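Local coordinates for enterobactin synthetase component F-related protein (Vibrio cholerae serotype O1, PDB 4OXI) that probably activates glycine with ATP to form glycyl-adenylate, the first step of a lipopolysaccharide modification that gives resistance to antimicrobial peptides, at residues Val471-Gly475 with Gln476-Leu480; Glu481-Glu484 with Thr485-Arg489. All blocks are in the same frame, centred on the assembly; numbering follows the deposited sequence.

Contact 1. Residues Val471-Gly475 with Gln476-Leu480; sequences VKIAG and QRVEL. With GAP (glycyl-adenosine-5'-phosphate), chain B.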
loop_
_atom_site.group_PDB
_atom_site.type_symbol
_atom_site.label_atom_id
_atom_site.label_comp_id
_atom_site.label_asym_id
_atom_site.label_seq_id
_atom_site.Cartn_x
_atom_site.Cartn_y
_atom_site.Cartn_z
ATOM N N VAL A 471 -14.055 -4.596 -1.273
ATOM C CA VAL A 471 -14.161 -4.351 0.156
ATOM C C VAL A 471 -12.780 -4.482 0.760
ATOM O O VAL A 471 -11.858 -4.963 0.104
ATOM C CB VAL A 471 -15.095 -5.381 0.840
ATOM C CG1 VAL A 471 -16.521 -5.259 0.320
ATOM C CG2 VAL A 471 -14.581 -6.793 0.622
ATOM N N LYS A 472 -12.635 -4.061 2.012
ATOM C CA LYS A 472 -11.437 -4.381 2.765
ATOM C C LYS A 472 -11.764 -5.532 3.726
ATOM O O LYS A 472 -12.780 -5.507 4.427
ATOM C CB LYS A 472 -10.940 -3.141 3.529
ATOM C CG LYS A 472 -10.001 -2.223 2.724
ATOM C CD LYS A 472 -10.739 -1.485 1.606
ATOM C CE LYS A 472 -9.774 -0.928 0.536
ATOM N NZ LYS A 472 -8.740 -0.070 1.139
ATOM N N ILE A 473 -10.925 -6.556 3.734
ATOM C CA ILE A 473 -11.073 -7.655 4.676
ATOM C C ILE A 473 -9.825 -7.632 5.538
ATOM O O ILE A 473 -8.725 -7.798 5.009
ATOM C CB ILE A 473 -11.154 -9.030 3.955
ATOM C CG1 ILE A 473 -12.376 -9.110 3.030
ATOM C CG2 ILE A 473 -11.162 -10.173 4.972
ATOM C CD1 ILE A 473 -13.697 -8.774 3.734
ATOM N N ALA A 474 -9.986 -7.426 6.849
ATOM C CA ALA A 474 -8.847 -7.189 7.743
ATOM C C ALA A 474 -7.895 -6.145 7.146
ATOM O O ALA A 474 -6.673 -6.346 7.089
ATOM C CB ALA A 474 -8.096 -8.505 8.037
ATOM N N GLY A 475 -8.458 -5.054 6.649
ATOM C CA GLY A 475 -7.635 -3.955 6.157
ATOM C C GLY A 475 -7.012 -4.110 4.775
ATOM O O GLY A 475 -6.304 -3.208 4.321
ATOM N N GLN A 476 -7.271 -5.235 4.103
ATOM C CA GLN A 476 -6.700 -5.487 2.782
ATOM C C GLN A 476 -7.754 -5.442 1.668
ATOM O O GLN A 476 -8.820 -6.062 1.774
ATOM C CB GLN A 476 -6.025 -6.847 2.760
ATOM C CG GLN A 476 -4.969 -7.045 3.823
ATOM C CD GLN A 476 -4.280 -8.388 3.655
ATOM O OE1 GLN A 476 -3.931 -8.777 2.536
ATOM N NE2 GLN A 476 -4.104 -9.117 4.755
ATOM N N ARG A 477 -7.450 -4.711 0.603
ATOM C CA ARG A 477 -8.338 -4.589 -0.553
ATOM C C ARG A 477 -8.575 -5.927 -1.268
ATOM O O ARG A 477 -7.632 -6.656 -1.552
ATOM C CB ARG A 477 -7.711 -3.608 -1.536
ATOM C CG ARG A 477 -8.467 -3.405 -2.836
ATOM C CD ARG A 477 -7.821 -2.283 -3.645
ATOM N NE ARG A 477 -8.219 -2.295 -5.051
ATOM C CZ ARG A 477 -7.976 -1.302 -5.906
ATOM N NH1 ARG A 477 -7.344 -0.200 -5.497
ATOM N NH2 ARG A 477 -8.375 -1.405 -7.168
ATOM N N VAL A 478 -9.827 -6.244 -1.571
ATOM C CA VAL A 478 -10.118 -7.439 -2.359
ATOM C C VAL A 478 -11.449 -7.302 -3.090
ATOM O O VAL A 478 -12.351 -6.616 -2.614
ATOM C CB VAL A 478 -10.114 -8.712 -1.474
ATOM C CG1 VAL A 478 -11.259 -8.672 -0.494
ATOM C CG2 VAL A 478 -10.158 -9.986 -2.340
ATOM N N GLU A 479 -11.565 -7.930 -4.257
ATOM C CA GLU A 479 -12.853 -8.039 -4.945
ATOM C C GLU A 479 -13.585 -9.294 -4.456
ATOM O O GLU A 479 -13.064 -10.405 -4.570
ATOM C CB GLU A 479 -12.636 -8.149 -6.463
ATOM C CG GLU A 479 -11.793 -7.027 -7.093
ATOM C CD GLU A 479 -12.566 -5.726 -7.251
ATOM O OE1 GLU A 479 -13.795 -5.729 -7.013
ATOM O OE2 GLU A 479 -11.943 -4.700 -7.616
ATOM N N LEU A 480 -14.786 -9.130 -3.915
ATOM C CA LEU A 480 -15.574 -10.281 -3.483
ATOM C C LEU A 480 -15.767 -11.255 -4.642
ATOM O O LEU A 480 -15.846 -12.460 -4.429
ATOM C CB LEU A 480 -16.924 -9.845 -2.909
ATOM C CG LEU A 480 -16.829 -9.213 -1.517
ATOM C CD1 LEU A 480 -18.203 -8.878 -0.973
ATOM C CD2 LEU A 480 -16.075 -10.098 -0.557
HETATM N N GAP B . -3.916 3.898 -0.959
HETATM C CA GAP B . -4.661 3.691 0.318
HETATM C C GAP B . -5.618 2.536 0.096
HETATM O O GAP B . -6.345 2.105 0.972
HETATM P PA GAP B . -6.500 0.695 -1.745
HETATM O O1A GAP B . -6.384 0.788 -3.246
HETATM O O2A GAP B . -6.073 -0.566 -1.012
HETATM O O3A GAP B . -5.649 1.952 -1.233
HETATM C "C5'" GAP B . -8.687 2.102 -2.083
HETATM O "O5'" GAP B . -8.031 1.039 -1.391
HETATM C "C4'" GAP B . -10.126 2.175 -1.614
HETATM O "O4'" GAP B . -10.158 2.207 -0.185
HETATM C "C3'" GAP B . -10.819 3.459 -2.013
HETATM O "O3'" GAP B . -11.334 3.376 -3.341
HETATM C "C2'" GAP B . -11.901 3.576 -0.954
HETATM O "O2'" GAP B . -12.963 2.676 -1.232
HETATM C "C1'" GAP B . -11.263 2.983 0.275
HETATM N N9 GAP B . -10.750 4.074 1.134
HETATM C C8 GAP B . -9.479 4.519 1.161
HETATM N N7 GAP B . -9.329 5.515 2.069
HETATM C C5 GAP B . -10.539 5.725 2.633
HETATM C C6 GAP B . -11.085 6.645 3.652
HETATM N N6 GAP B . -10.281 7.543 4.283
HETATM N N1 GAP B . -12.404 6.539 3.942
HETATM C C2 GAP B . -13.209 5.641 3.329
HETATM N N3 GAP B . -12.771 4.778 2.392
HETATM C C4 GAP B . -11.470 4.770 2.014
#

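Contact 2. Residues Glu481-Glu484 with Thr485-Arg489; sequences EEIE and TVVRR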
loop_
_atom_site.group_PDB
_atom_site.type_symbol
_atom_site.label_atom_id
_atom_site.label_comp_id
_atom_site.label_asym_id
_atom_site.label_seq_id
_atom_site.Cartn_x
_atom_site.Cartn_y
_atom_site.Cartn_z
ATOM N N GLU A 481 -15.798 -10.732 -5.867
ATOM C CA GLU A 481 -15.902 -11.579 -7.060
ATOM C C GLU A 481 -14.668 -12.439 -7.313
ATOM O O GLU A 481 -14.787 -13.520 -7.888
ATOM C CB GLU A 481 -16.236 -10.763 -8.313
ATOM C CG GLU A 481 -17.653 -10.226 -8.334
ATOM C CD GLU A 481 -17.736 -8.790 -7.847
ATOM O OE1 GLU A 481 -18.802 -8.158 -8.041
ATOM O OE2 GLU A 481 -16.733 -8.292 -7.270
ATOM N N GLU A 482 -13.484 -11.978 -6.909
ATOM C CA GLU A 482 -12.307 -12.837 -7.047
ATOM C C GLU A 482 -12.465 -14.072 -6.152
ATOM O O GLU A 482 -12.157 -15.186 -6.559
ATOM C CB GLU A 482 -10.989 -12.112 -6.732
ATOM C CG GLU A 482 -9.783 -13.075 -6.765
ATOM C CD GLU A 482 -8.450 -12.475 -6.279
ATOM O OE1 GLU A 482 -8.443 -11.372 -5.678
ATOM O OE2 GLU A 482 -7.400 -13.129 -6.490
ATOM N N ILE A 483 -12.956 -13.865 -4.937
ATOM C CA ILE A 483 -13.136 -14.963 -4.002
ATOM C C ILE A 483 -14.224 -15.915 -4.515
ATOM O O ILE A 483 -14.036 -17.128 -4.550
ATOM C CB ILE A 483 -13.497 -14.447 -2.597
ATOM C CG1 ILE A 483 -12.409 -13.488 -2.097
ATOM C CG2 ILE A 483 -13.679 -15.617 -1.636
ATOM C CD1 ILE A 483 -12.690 -12.868 -0.728
ATOM N N GLU A 484 -15.349 -15.351 -4.928
ATOM C CA GLU A 484 -16.435 -16.130 -5.498
ATOM C C GLU A 484 -15.967 -16.965 -6.692
ATOM O O GLU A 484 -16.301 -18.148 -6.805
ATOM C CB GLU A 484 -17.591 -15.214 -5.897
ATOM C CG GLU A 484 -18.802 -15.978 -6.410
ATOM C CD GLU A 484 -19.928 -15.066 -6.840
ATOM O OE1 GLU A 484 -20.613 -15.417 -7.826
ATOM O OE2 GLU A 484 -20.135 -14.012 -6.190
ATOM N N THR A 485 -15.167 -16.354 -7.561
ATOM C CA THR A 485 -14.642 -17.035 -8.740
ATOM C C THR A 485 -13.808 -18.250 -8.363
ATOM O O THR A 485 -13.937 -19.316 -8.967
ATOM C CB THR A 485 -13.804 -16.066 -9.592
ATOM O OG1 THR A 485 -14.679 -15.102 -10.195
ATOM C CG2 THR A 485 -13.029 -16.807 -10.680
ATOM N N VAL A 486 -12.960 -18.087 -7.350
ATOM C CA VAL A 486 -12.121 -19.177 -6.855
ATOM C C VAL A 486 -12.970 -20.259 -6.185
ATOM O O VAL A 486 -12.770 -21.452 -6.420
ATOM C CB VAL A 486 -11.042 -18.656 -5.860
ATOM C CG1 VAL A 486 -10.406 -19.812 -5.084
ATOM C CG2 VAL A 486 -9.974 -17.807 -6.593
ATOM N N VAL A 487 -13.923 -19.844 -5.352
ATOM C CA VAL A 487 -14.771 -20.802 -4.642
ATOM C C VAL A 487 -15.653 -21.589 -5.625
ATOM O O VAL A 487 -15.835 -22.795 -5.460
ATOM C CB VAL A 487 -15.604 -20.117 -3.527
ATOM C CG1 VAL A 487 -16.680 -21.046 -3.000
ATOM C CG2 VAL A 487 -14.692 -19.648 -2.387
ATOM N N ARG A 488 -16.171 -20.911 -6.653
ATOM C CA ARG A 488 -16.926 -21.572 -7.724
ATOM C C ARG A 488 -16.121 -22.666 -8.421
ATOM O O ARG A 488 -16.633 -23.767 -8.638
ATOM C CB ARG A 488 -17.412 -20.569 -8.778
ATOM C CG ARG A 488 -18.767 -19.969 -8.478
ATOM C CD ARG A 488 -19.265 -19.051 -9.601
ATOM N NE ARG A 488 -20.386 -18.262 -9.104
ATOM C CZ ARG A 488 -21.644 -18.695 -9.065
ATOM N NH1 ARG A 488 -21.951 -19.902 -9.535
ATOM N NH2 ARG A 488 -22.603 -17.917 -8.564
ATOM N N ARG A 489 -14.881 -22.347 -8.789
ATOM C CA ARG A 489 -13.978 -23.308 -9.425
ATOM C C ARG A 489 -13.759 -24.535 -8.549
ATOM O O ARG A 489 -13.872 -25.669 -9.007
ATOM C CB ARG A 489 -12.606 -22.674 -9.677
ATOM C CG ARG A 489 -12.435 -21.994 -11.022
ATOM C CD ARG A 489 -10.966 -22.056 -11.469
ATOM N NE ARG A 489 -10.038 -21.638 -10.416
ATOM C CZ ARG A 489 -9.630 -20.383 -10.226
ATOM N NH1 ARG A 489 -8.782 -20.099 -9.246
ATOM N NH2 ARG A 489 -10.059 -19.407 -11.014
#

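Contact 1. Residues Val471-Gly475 with Gln476-Leu480
Ile-473 and Val-478 meet on the face of the hairpin that also carries Val-471 and Gln-476, Ile-473 CG1 lying 3.7 Å from Val-478 CG1 as the two side chains cross obliquely. Val-478 puts that methyl between its own backbone N and carbonyl carbon, the rotamer (chi1 67°) that turns it toward the neighbouring strand. Val-471 CG2 extends the apolar patch to Leu-480 CD2, 3.8 Å away, the two side chains meeting at about a right angle. Beta-branched residues suit these extended positions, while the longer leucine reaches back from the first turn of a helix.

Between the strands, Val-471 and Val-478 form an antiparallel hydrogen-bonded pair, joined by a backbone hydrogen bond in each direction. Ile-473 and Gln-476 form the next such pair and close a type I' turn. Ala-474 and Gly-475 occupy its two corners, both with positive phi; glycine is at ease there, having no side chain to clash.

Lys-472 and Arg-477, a non-hydrogen-bonded pair, project from the opposite face, Lys-472 CE packing on Arg-477 CB. The lysine chain bends at chi2 and chi4 and brings NZ to 2.9 Å from O5' and 3.0 Å from O4' of glycyl-adenosine-5'-phosphate; Gly-337 O also accepts from it. Arg-477 instead runs straight out (chi1 177°). Its NH1 donates to phosphate oxygen O1A, 2.6 Å away at the guanidinium edge, while NH2 forms a salt bridge with Glu-364. Both positive charges suit the anionic phosphate.

The sequence VKIAGQRVELEEIE matches the A8 core motif of adenylation domains. This hairpin of strands 470-473 and 476-479 leads directly into helix 480-491, with Phe-539 against Val-478 and strand 496-500 against Leu-480.

Contact 2. Residues Glu481-Glu484 with Thr485-Arg489
Thr-485 turns back on Glu-481, whose carbonyl O receives the Thr-485 backbone N at 2.9 Å and has Thr-485 OG1 2.8 Å away. With chi1 -70° the hydroxyl stands beside its own backbone N, the position from which a helical threonine can reach the carbonyl one turn earlier. Ser-225 O is a second acceptor for the same hydroxyl, so its single proton may serve either carbonyl.

Val-486 follows, its N bonded to Glu-482 O at 3.1 Å and its CG2 lying against that oxygen. The carboxylate of Glu-482 itself turns to Ser-223, a residue of the TSGSTG loop characteristic of this family.

Val-487 N takes up Ile-483 O at 2.8 Å. These successive bonds from residue i+4 to residue i are the ladder of a regular alpha helix, here helix 480-491, which is amphipathic: Ile-483, Val-486 and Val-487 are buried, whereas the acidic and basic residues lie toward the surface. Ile-483 CG2 and Val-487 CG2 approach to 4.2 Å, and Ile-483 and Val-486 both rest on Leu-535.

Arg-488 continues the ladder to Glu-484 O and adds an i to i+4 salt bridge. Glu-484 CG is anti to its backbone N (chi1 -176°), the start of an extended chain that carries the carboxylate alongside the arginine, pointing the same way. Glu-484 OE1 takes NE of Arg-488 at 3.1 Å on its anti lone pair and NH2 at 3.3 Å from above the carboxylate plane. Both donors lie along one guanidinium edge, the two flat groups being turned 50° apart. NH1 is held by His-494 O, which steadies the arginine from its far end.

Arg-489 N bonds to Thr-485 O, carrying the helix onward, while its NH1 bonds to Gln-534 OE1.

In the fold
Contact 1 and contact 2 are consecutive in the chain, hairpin then helix, with centres 14 Å apart. Glu-479, at the N-cap position, marks the change, and Val-478 CG2 packs on Ile-483 CD1 at 4.2 Å across the junction. Only contact 1 touches glycyl-adenosine-5'-phosphate; in contact 2 the side chain of Glu-482 is about 12 Å from the bound glycyl-adenosine-5'-phosphate. Ser-223 ties the two together, its OG bonding to the backbone N of Glu-479 and to Glu-482 OE1. The adenylate, also held by Asp-452 and Thr-363, lies against the Lys-472 and Arg-477 face of the A8 hairpin, a position consistent with the adenylate-forming orientation known in related adenylation domains.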